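PDB 1AXD: glutathione s-transferase I from Zea mays, which catalyses the conjugation of glutathione to electrophilic compounds and, as a herbicide-detoxifying plant enzyme, helps to make such molecules harmless. Local coordinates for residues Ala18-Glu23 with Arg199-Val205; Thr171-Phe175 with Lys190-Ser194. All coordinates share one frame; numbering follows the deposited sequence.

Contact 1 joins the two halves of the subunit: helix 14-24, from the thioredoxin-like N-terminal domain, meets helix 200-208 at the C-terminal end of the chain. Contact 2 lies within the helical C-terminal domain and brings residues 171-175, on helix 168-174, against helix 187-198. Along the chain it is nested inside the long loop that contact 1 closes. Their centres are about 14 Å apart, and they touch where Leu172 packs on the backbone of Val202. Because helices 187-198 and 200-208 follow one another directly, the last two helices of the chain pack in turn on helix 168-174 of the C-terminal domain and on helix 14-24 of the N-terminal domain.

Contact 1 (Ala18-Glu23 with Arg199-Val205); sequences ATALEE and RPSVQKV
Segments 18-23 of helix 14-24 and 200-205 of helix 200-208 run roughly antiparallel, their directions 138° apart and their axes 8.6 Å apart at closest, with Glu22 and Ser201 the nearest pair of CA atoms. Such closeness suits a small residue: Ser201 sets its CB 3.7 Å from Glu22 CB. The polar grip is built round the carboxylate of Glu23. Arg199, at the N-cap position of the second helix, takes it side-on with two nitrogens, NE to OE1 at 3.0 Å and NH2 to OE2 at 2.8 Å. Both oxygens lie near the guanidinium plane, yet the two flat groups are turned 46° apart. Ser201 OG donates a third bond, 2.8 Å to Glu23 OE1, from the face of the carboxylate opposite to Arg199 NE. Water 1 donates to the same OE1 and accepts from Ser201 N, tying the carboxylate to the first turn of the helix. With CG anti to the backbone N (chi1 -172°) and a bend at chi2, Glu23 reaches across to this site; its charge is probably steadied by Arg199, while Lys79 adds only a weak, long ion pair. Farther along, the bent Glu22 lays its carboxylate against the aliphatic part of Lys204, Glu22 OE2 lying 3.6 Å from Lys204 CG, while OE2 accepts a hydrogen bond from Tyr28 OH, on strand 28-31. Beta-branched Val205 fills the buried end: CG2 sits 3.6 Å from Thr19 CA and also approaches Ala18, whose small side chain admits it. Thr19 OG1 is hydrogen-bonded to Thr15 O within its own helix, which lets the threonine serve here as packing surface. An apolar end and a salt-bridged, partly exposed end together form the interdomain interface between the thioredoxin-like and all-helical domains of the glutathione S-transferase fold.

Contact 2 (Thr171-Phe175 with Lys190-Ser194); sequences TLCLF and KAWWS
Trp193 reaches from its helix toward Thr171, Leu172 and Phe175, and its indole carries nearly all of this contact. The tight part is the packing round this indole. Thr171 CG2 stands over the centre of the six-membered ring, 3.7 Å from the centroid and 8° off the normal, a CH-pi contact. The threonine suits this place because its methyl, anti to the backbone N, faces the indole while OG1 is held by Tyr105 OH and His167 O. Leu172 comes in at the ring edge, CD2 lying 3.7 Å from Trp193 CZ2. Phe175 completes an edge-to-face pair: Trp193 NE1 is 3.5 Å above the centre of the phenyl face, the planes standing at 69°. Packing is looser on the more solvent-facing side, where Phe175 CE1 is 4.4 Å from Lys190 CE and the lysine curls back to give NZ to Ser194 OG. Replacing Trp193 by an alanine would remove the indole and is likely to open a gap between the helices, leaving the Thr171 methyl, Leu172 and the Phe175 face without their partner. This is helix-helix packing through a buried tryptophan, joining helices 168-174 and 187-198 of the all-helical C-terminal domain of the glutathione S-transferase fold.

Contact 1 (Ala18-Glu23 with Arg199-Val205)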
# COMPACT_ATOMS: atom_id res chain seq x y z
N ALA A 18 2.63 16.48 0.43
CA ALA A 18 2.35 17.91 0.49
C ALA A 18 0.89 18.17 0.45
O ALA A 18 0.43 19.07 1.12
CB ALA A 18 3.07 18.66 -0.64
N THR A 19 0.13 17.34 -0.27
CA THR A 19 -1.32 17.50 -0.35
C THR A 19 -1.96 17.33 1.01
O THR A 19 -2.77 18.16 1.39
CB THR A 19 -1.95 16.47 -1.28
OG1 THR A 19 -1.25 16.46 -2.53
CG2 THR A 19 -3.44 16.81 -1.54
N ALA A 20 -1.62 16.26 1.71
CA ALA A 20 -2.20 15.99 3.03
C ALA A 20 -1.75 16.99 4.07
O ALA A 20 -2.55 17.37 4.92
CB ALA A 20 -1.87 14.54 3.45
N LEU A 21 -0.50 17.43 4.00
CA LEU A 21 0.02 18.38 4.97
C LEU A 21 -0.68 19.68 4.80
O LEU A 21 -1.04 20.30 5.78
CB LEU A 21 1.53 18.51 4.79
CG LEU A 21 2.34 17.27 5.23
CD1 LEU A 21 3.72 17.22 4.54
CD2 LEU A 21 2.51 17.25 6.75
N GLU A 22 -0.93 20.06 3.55
CA GLU A 22 -1.62 21.31 3.24
C GLU A 22 -3.06 21.28 3.70
O GLU A 22 -3.58 22.29 4.13
CB GLU A 22 -1.58 21.59 1.73
CG GLU A 22 -0.22 21.97 1.18
CD GLU A 22 0.29 23.32 1.69
OE1 GLU A 22 -0.54 24.13 2.16
OE2 GLU A 22 1.50 23.58 1.60
N GLU A 23 -3.70 20.12 3.59
CA GLU A 23 -5.10 19.95 3.97
C GLU A 23 -5.28 19.87 5.48
O GLU A 23 -6.25 20.40 6.00
CB GLU A 23 -5.66 18.70 3.28
CG GLU A 23 -7.15 18.50 3.43
CD GLU A 23 -7.99 19.55 2.70
OE1 GLU A 23 -7.75 19.81 1.50
OE2 GLU A 23 -8.92 20.09 3.33
N ARG A 199 -10.12 23.04 -4.08
CA ARG A 199 -9.48 23.16 -2.78
C ARG A 199 -8.15 23.86 -2.81
O ARG A 199 -7.33 23.55 -3.66
CB ARG A 199 -9.31 21.78 -2.12
CG ARG A 199 -10.52 20.88 -2.20
CD ARG A 199 -10.32 19.63 -1.36
NE ARG A 199 -10.34 19.94 0.06
CZ ARG A 199 -11.45 20.21 0.75
NH1 ARG A 199 -12.63 20.19 0.15
NH2 ARG A 199 -11.37 20.51 2.04
N PRO A 200 -7.93 24.80 -1.89
CA PRO A 200 -6.68 25.56 -1.80
C PRO A 200 -5.48 24.67 -1.65
O PRO A 200 -4.45 24.96 -2.25
CB PRO A 200 -6.90 26.42 -0.56
CG PRO A 200 -8.36 26.72 -0.65
CD PRO A 200 -8.94 25.36 -0.98
N SER A 201 -5.60 23.59 -0.88
CA SER A 201 -4.49 22.65 -0.69
C SER A 201 -4.02 22.11 -2.01
O SER A 201 -2.82 22.04 -2.24
CB SER A 201 -4.94 21.50 0.20
OG SER A 201 -6.03 20.83 -0.39
N VAL A 202 -4.97 21.76 -2.87
CA VAL A 202 -4.70 21.21 -4.20
C VAL A 202 -4.07 22.25 -5.11
O VAL A 202 -3.15 21.93 -5.85
CB VAL A 202 -6.00 20.68 -4.83
CG1 VAL A 202 -5.75 20.14 -6.25
CG2 VAL A 202 -6.61 19.58 -3.93
N GLN A 203 -4.56 23.49 -5.04
CA GLN A 203 -4.04 24.58 -5.85
C GLN A 203 -2.60 24.89 -5.49
O GLN A 203 -1.81 25.16 -6.37
CB GLN A 203 -4.91 25.83 -5.67
CG GLN A 203 -6.34 25.66 -6.15
CD GLN A 203 -7.23 26.83 -5.77
OE1 GLN A 203 -6.94 27.58 -4.85
NE2 GLN A 203 -8.34 26.98 -6.49
N LYS A 204 -2.28 24.83 -4.20
CA LYS A 204 -0.92 25.08 -3.73
C LYS A 204 -0.02 23.99 -4.24
O LYS A 204 1.02 24.29 -4.80
CB LYS A 204 -0.90 25.13 -2.19
CG LYS A 204 0.46 24.96 -1.52
CD LYS A 204 1.47 26.04 -1.89
CE LYS A 204 2.74 25.90 -1.07
NZ LYS A 204 3.81 26.86 -1.49
N VAL A 205 -0.45 22.74 -4.09
CA VAL A 205 0.33 21.60 -4.55
C VAL A 205 0.58 21.72 -6.01
O VAL A 205 1.69 21.51 -6.45
CB VAL A 205 -0.40 20.27 -4.24
CG1 VAL A 205 0.36 19.07 -4.85
CG2 VAL A 205 -0.52 20.09 -2.72
O HOH W 1 -7.92 22.80 1.22

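Contact 2 (Thr171-Phe175 with Lys190-Ser194)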
# COMPACT_ATOMS: atom_id res chain seq x y z
N THR A 171 -2.90 12.58 -10.42
CA THR A 171 -3.93 13.06 -11.33
C THR A 171 -3.62 14.41 -11.85
O THR A 171 -3.93 14.69 -12.99
CB THR A 171 -5.32 13.00 -10.70
OG1 THR A 171 -5.53 11.70 -10.15
CG2 THR A 171 -6.41 13.22 -11.77
N LEU A 172 -2.97 15.25 -11.05
CA LEU A 172 -2.59 16.57 -11.52
C LEU A 172 -1.65 16.40 -12.68
O LEU A 172 -1.78 17.11 -13.66
CB LEU A 172 -1.90 17.38 -10.42
CG LEU A 172 -2.83 18.19 -9.53
CD1 LEU A 172 -2.03 18.93 -8.44
CD2 LEU A 172 -3.58 19.18 -10.42
N CYS A 173 -0.74 15.43 -12.58
CA CYS A 173 0.20 15.17 -13.66
C CYS A 173 -0.54 14.72 -14.86
O CYS A 173 -0.28 15.23 -15.94
CB CYS A 173 1.21 14.10 -13.25
SG CYS A 173 2.51 14.69 -12.17
N LEU A 174 -1.46 13.79 -14.70
CA LEU A 174 -2.26 13.30 -15.83
C LEU A 174 -2.95 14.48 -16.50
O LEU A 174 -2.95 14.57 -17.72
CB LEU A 174 -3.30 12.29 -15.33
CG LEU A 174 -4.32 11.79 -16.36
CD1 LEU A 174 -3.61 10.97 -17.45
CD2 LEU A 174 -5.41 10.96 -15.64
N PHE A 175 -3.45 15.41 -15.68
CA PHE A 175 -4.16 16.59 -16.17
C PHE A 175 -3.29 17.58 -16.91
O PHE A 175 -3.81 18.56 -17.42
CB PHE A 175 -4.88 17.28 -15.02
CG PHE A 175 -6.26 17.74 -15.36
CD1 PHE A 175 -7.22 16.82 -15.78
CD2 PHE A 175 -6.59 19.09 -15.29
CE1 PHE A 175 -8.51 17.24 -16.12
CE2 PHE A 175 -7.88 19.52 -15.63
CZ PHE A 175 -8.84 18.59 -16.05
N LYS A 190 -15.06 12.93 -13.16
CA LYS A 190 -14.74 14.28 -13.64
C LYS A 190 -15.20 15.33 -12.67
O LYS A 190 -14.42 16.18 -12.29
CB LYS A 190 -15.37 14.53 -15.01
CG LYS A 190 -15.17 15.94 -15.55
CD LYS A 190 -13.80 16.15 -16.21
CE LYS A 190 -12.68 16.41 -15.20
NZ LYS A 190 -12.83 17.68 -14.43
N ALA A 191 -16.47 15.27 -12.28
CA ALA A 191 -17.03 16.23 -11.33
C ALA A 191 -16.22 16.18 -10.06
O ALA A 191 -15.81 17.21 -9.56
CB ALA A 191 -18.50 15.89 -11.06
N TRP A 192 -16.00 14.96 -9.57
CA TRP A 192 -15.21 14.69 -8.37
C TRP A 192 -13.85 15.35 -8.43
O TRP A 192 -13.45 15.99 -7.47
CB TRP A 192 -15.06 13.16 -8.23
CG TRP A 192 -14.05 12.69 -7.25
CD1 TRP A 192 -14.14 12.73 -5.89
CD2 TRP A 192 -12.80 12.06 -7.55
NE1 TRP A 192 -13.03 12.16 -5.33
CE2 TRP A 192 -12.19 11.73 -6.32
CE3 TRP A 192 -12.14 11.72 -8.74
CZ2 TRP A 192 -10.94 11.10 -6.25
CZ3 TRP A 192 -10.91 11.09 -8.67
CH2 TRP A 192 -10.33 10.78 -7.44
N TRP A 193 -13.15 15.19 -9.55
CA TRP A 193 -11.83 15.78 -9.74
C TRP A 193 -11.89 17.29 -9.76
O TRP A 193 -10.95 17.93 -9.33
CB TRP A 193 -11.22 15.26 -11.04
CG TRP A 193 -9.91 15.89 -11.37
CD1 TRP A 193 -9.59 16.53 -12.53
CD2 TRP A 193 -8.77 16.00 -10.51
NE1 TRP A 193 -8.32 17.04 -12.44
CE2 TRP A 193 -7.80 16.73 -11.22
CE3 TRP A 193 -8.48 15.56 -9.22
CZ2 TRP A 193 -6.55 17.04 -10.66
CZ3 TRP A 193 -7.24 15.86 -8.67
CH2 TRP A 193 -6.30 16.59 -9.39
N SER A 194 -12.97 17.86 -10.28
CA SER A 194 -13.11 19.32 -10.32
C SER A 194 -13.34 19.83 -8.92
O SER A 194 -12.78 20.85 -8.54
CB SER A 194 -14.29 19.72 -11.22
OG SER A 194 -14.19 19.09 -12.48